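Local coordinates for protein prophage Pfl 6 Cro (Pseudomonas fluorescens, PDB 2PIJ) that probably represses transcription as a dimeric Cro protein of a prophage, reading operator DNA through a helix-turn-helix, at residues G37-E41 and A52-R56. Numbering follows the deposited sequence.
Sequences GRSIE and ANEIR
A bend at the third torsion of R38 (chi3 59°) and an E54 side chain that leaves its strand with CG opposite the backbone N (chi1 -176°) bring a guanidinium and a carboxylate together just before strand 40-44. The two side chains cross at about a right angle, their flat ends turned 34° against each other. R38 NE donates to E54 OE2 at 3.0 Å, lying well above the carboxylate plane, while R38 NH2 makes a weaker bond to E54 OE1 at 3.3 Å. R38 NH1 hydrogen-bonds to Q32 OE1 of helix 27-35, which gives the guanidinium a second partner and restrains its rotation. A water ties the same carboxylate to the loop, donating to E54 OE2 and accepting from S39 N, so that OE2 is gripped twice. Along the aliphatic part of E54, I40 CD1 lies 3.7 Å from E54 CB, and I40 also packs on M33 of the helix.

The backbones knit in antiparallel register. E41 and N53 form a hydrogen-bonded pair, in which E41 N reaches N53 O at 2.8 Å, nearly straight. N53 N returns the bond to E41 O at 3.1 Å. I40 and E54 form the neighbouring non-hydrogen-bonded pair, beyond which S39, the centre of an inverse gamma turn, offers its O to I55 N at 2.9 Å. On the sheet face of E41 and N53, a second water joins E41 O, E41 OE1 and N53 ND2.

Strand 50-58 also pairs with its counterpart in the second subunit, continuing the sheet across the dimer. A Schellman motif at G37 ends helix 27-35, and the chain then runs through R38 and S39 into the hairpin; this worked example thus illustrates the beta hairpin following the helices of an alpha+beta Cro fold.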
ATOM      1  N   GLY B  37     -14.366  -3.750   3.520  1.00 48.44           N
ATOM      2  CA  GLY B  37     -13.188  -4.625   3.678  1.00 45.59           C
ATOM      3  C   GLY B  37     -11.975  -4.150   2.883  1.00 42.80           C
ATOM      4  O   GLY B  37     -11.270  -4.944   2.234  1.00 42.82           O
ATOM      5  N   ARG B  38     -11.747  -2.842   2.893  1.00 40.15           N
ATOM      6  CA  ARG B  38     -10.618  -2.302   2.195  1.00 37.62           C
ATOM      7  C   ARG B  38      -9.314  -2.695   2.891  1.00 34.64           C
ATOM      8  O   ARG B  38      -9.280  -2.847   4.124  1.00 34.73           O
ATOM      9  CB  ARG B  38     -10.773  -0.788   2.031  1.00 37.42           C
ATOM     10  CG  ARG B  38     -11.914  -0.434   1.043  1.00 40.09           C
ATOM     11  CD  ARG B  38     -12.305   1.066   1.144  1.00 41.80           C
ATOM     12  NE  ARG B  38     -11.179   1.957   0.854  1.00 42.27           N
ATOM     13  CZ  ARG B  38     -11.238   3.285   0.844  1.00 46.97           C
ATOM     14  NH1 ARG B  38     -12.393   3.923   1.070  1.00 49.41           N
ATOM     15  NH2 ARG B  38     -10.142   3.989   0.557  1.00 50.04           N
ATOM     16  N   SER B  39      -8.239  -2.895   2.125  1.00 34.28           N
ATOM     17  CA  SER B  39      -6.974  -3.312   2.756  1.00 32.27           C
ATOM     18  C   SER B  39      -6.226  -2.118   3.360  1.00 28.14           C
ATOM     19  O   SER B  39      -5.269  -1.605   2.785  1.00 29.80           O
ATOM     20  CB  SER B  39      -6.053  -4.166   1.839  1.00 34.50           C
ATOM     21  OG  SER B  39      -6.368  -5.580   1.957  1.00 39.00           O
ATOM     22  N   ILE B  40      -6.644  -1.701   4.550  1.00 25.44           N
ATOM     23  CA  ILE B  40      -6.052  -0.529   5.176  1.00 22.88           C
ATOM     24  C   ILE B  40      -5.083  -0.956   6.281  1.00 23.78           C
ATOM     25  O   ILE B  40      -5.419  -1.789   7.149  1.00 26.53           O
ATOM     26  CB  ILE B  40      -7.187   0.432   5.739  1.00 22.21           C
ATOM     27  CG1 ILE B  40      -8.298   0.820   4.694  1.00 24.71           C
ATOM     28  CG2 ILE B  40      -6.544   1.628   6.457  1.00 22.71           C
ATOM     29  CD1 ILE B  40      -7.914   1.759   3.578  1.00 24.61           C
ATOM     30  N   GLU B  41      -3.865  -0.380   6.243  1.00 23.21           N
ATOM     31  CA  GLU B  41      -2.810  -0.649   7.184  1.00 24.95           C
ATOM     32  C   GLU B  41      -2.567   0.611   8.011  1.00 24.81           C
ATOM     33  O   GLU B  41      -2.465   1.739   7.500  1.00 25.36           O
ATOM     34  CB  GLU B  41      -1.547  -1.100   6.446  1.00 24.67           C
ATOM     35  CG  GLU B  41      -0.338  -1.389   7.378  1.00 27.25           C
ATOM     36  CD  GLU B  41       0.959  -1.366   6.638  1.00 32.34           C
ATOM     37  OE1 GLU B  41       1.442  -0.260   6.267  1.00 30.89           O
ATOM     38  OE2 GLU B  41       1.538  -2.444   6.458  1.00 38.10           O
ATOM     39  N   ALA B  52      -2.048   6.116   7.816  1.00 22.49           N
ATOM     40  CA  ALA B  52      -2.933   5.064   7.253  1.00 22.27           C
ATOM     41  C   ALA B  52      -2.632   5.005   5.738  1.00 20.94           C
ATOM     42  O   ALA B  52      -2.473   6.051   5.089  1.00 21.03           O
ATOM     43  CB  ALA B  52      -4.439   5.296   7.556  1.00 24.85           C
ATOM     44  N   ASN B  53      -2.715   3.794   5.198  1.00 20.56           N
ATOM     45  CA  ASN B  53      -2.431   3.494   3.776  1.00 20.24           C
ATOM     46  C   ASN B  53      -3.299   2.334   3.365  1.00 21.45           C
ATOM     47  O   ASN B  53      -3.457   1.349   4.097  1.00 25.03           O
ATOM     48  CB  ASN B  53      -0.934   3.079   3.594  1.00 18.81           C
ATOM     49  CG  ASN B  53       0.018   4.232   3.793  1.00 21.69           C
ATOM     50  OD1 ASN B  53       0.104   5.120   2.938  1.00 24.05           O
ATOM     51  ND2 ASN B  53       0.808   4.171   4.870  1.00 19.68           N
ATOM     52  N   GLU B  54      -3.843   2.417   2.181  1.00 21.77           N
ATOM     53  CA  GLU B  54      -4.494   1.303   1.550  1.00 23.99           C
ATOM     54  C   GLU B  54      -3.419   0.598   0.712  1.00 23.76           C
ATOM     55  O   GLU B  54      -2.677   1.289  -0.061  1.00 23.98           O
ATOM     56  CB  GLU B  54      -5.591   1.837   0.642  1.00 26.19           C
ATOM     57  CG  GLU B  54      -6.460   0.767  -0.033  1.00 28.27           C
ATOM     58  CD  GLU B  54      -7.744   1.360  -0.617  1.00 38.15           C
ATOM     59  OE1 GLU B  54      -7.710   2.482  -1.173  1.00 42.61           O
ATOM     60  OE2 GLU B  54      -8.804   0.700  -0.517  1.00 44.84           O
ATOM     61  N   ILE B  55      -3.299  -0.709   0.882  1.00 25.38           N
ATOM     62  CA  ILE B  55      -2.444  -1.553   0.029  1.00 23.42           C
ATOM     63  C   ILE B  55      -3.289  -2.224  -1.059  1.00 26.21           C
ATOM     64  O   ILE B  55      -4.139  -3.090  -0.791  1.00 29.50           O
ATOM     65  CB  ILE B  55      -1.681  -2.681   0.823  1.00 25.76           C
ATOM     66  CG1 ILE B  55      -1.035  -2.239   2.128  1.00 28.86           C
ATOM     67  CG2 ILE B  55      -0.624  -3.328  -0.011  1.00 24.24           C
ATOM     68  CD1 ILE B  55      -0.351  -0.768   2.249  1.00 31.05           C
ATOM     69  N   ARG B  56      -3.049  -1.795  -2.288  1.00 26.10           N
ATOM     70  CA  ARG B  56      -3.823  -2.270  -3.425  1.00 30.23           C
ATOM     71  C   ARG B  56      -3.005  -3.136  -4.369  1.00 27.03           C
ATOM     72  O   ARG B  56      -2.020  -2.675  -4.914  1.00 27.02           O
ATOM     73  CB  ARG B  56      -4.369  -1.053  -4.188  1.00 35.98           C
ATOM     74  CG  ARG B  56      -5.245  -0.123  -3.322  1.00 42.33           C
ATOM     75  CD  ARG B  56      -6.578   0.144  -4.022  1.00 56.65           C
ATOM     76  NE  ARG B  56      -6.361   0.631  -5.380  1.00 60.42           N
ATOM     77  CZ  ARG B  56      -6.878   1.754  -5.868  1.00 77.44           C
ATOM     78  NH1 ARG B  56      -7.667   2.532  -5.124  1.00 84.12           N
ATOM     79  NH2 ARG B  56      -6.618   2.091  -7.128  1.00 85.27           N
TER
HETATM   80  O   HOH W   1      -8.712  -2.052  -0.341  1.00 36.52           O
HETATM   81  O   HOH W   2       0.167   2.207   6.975  1.00 22.30           O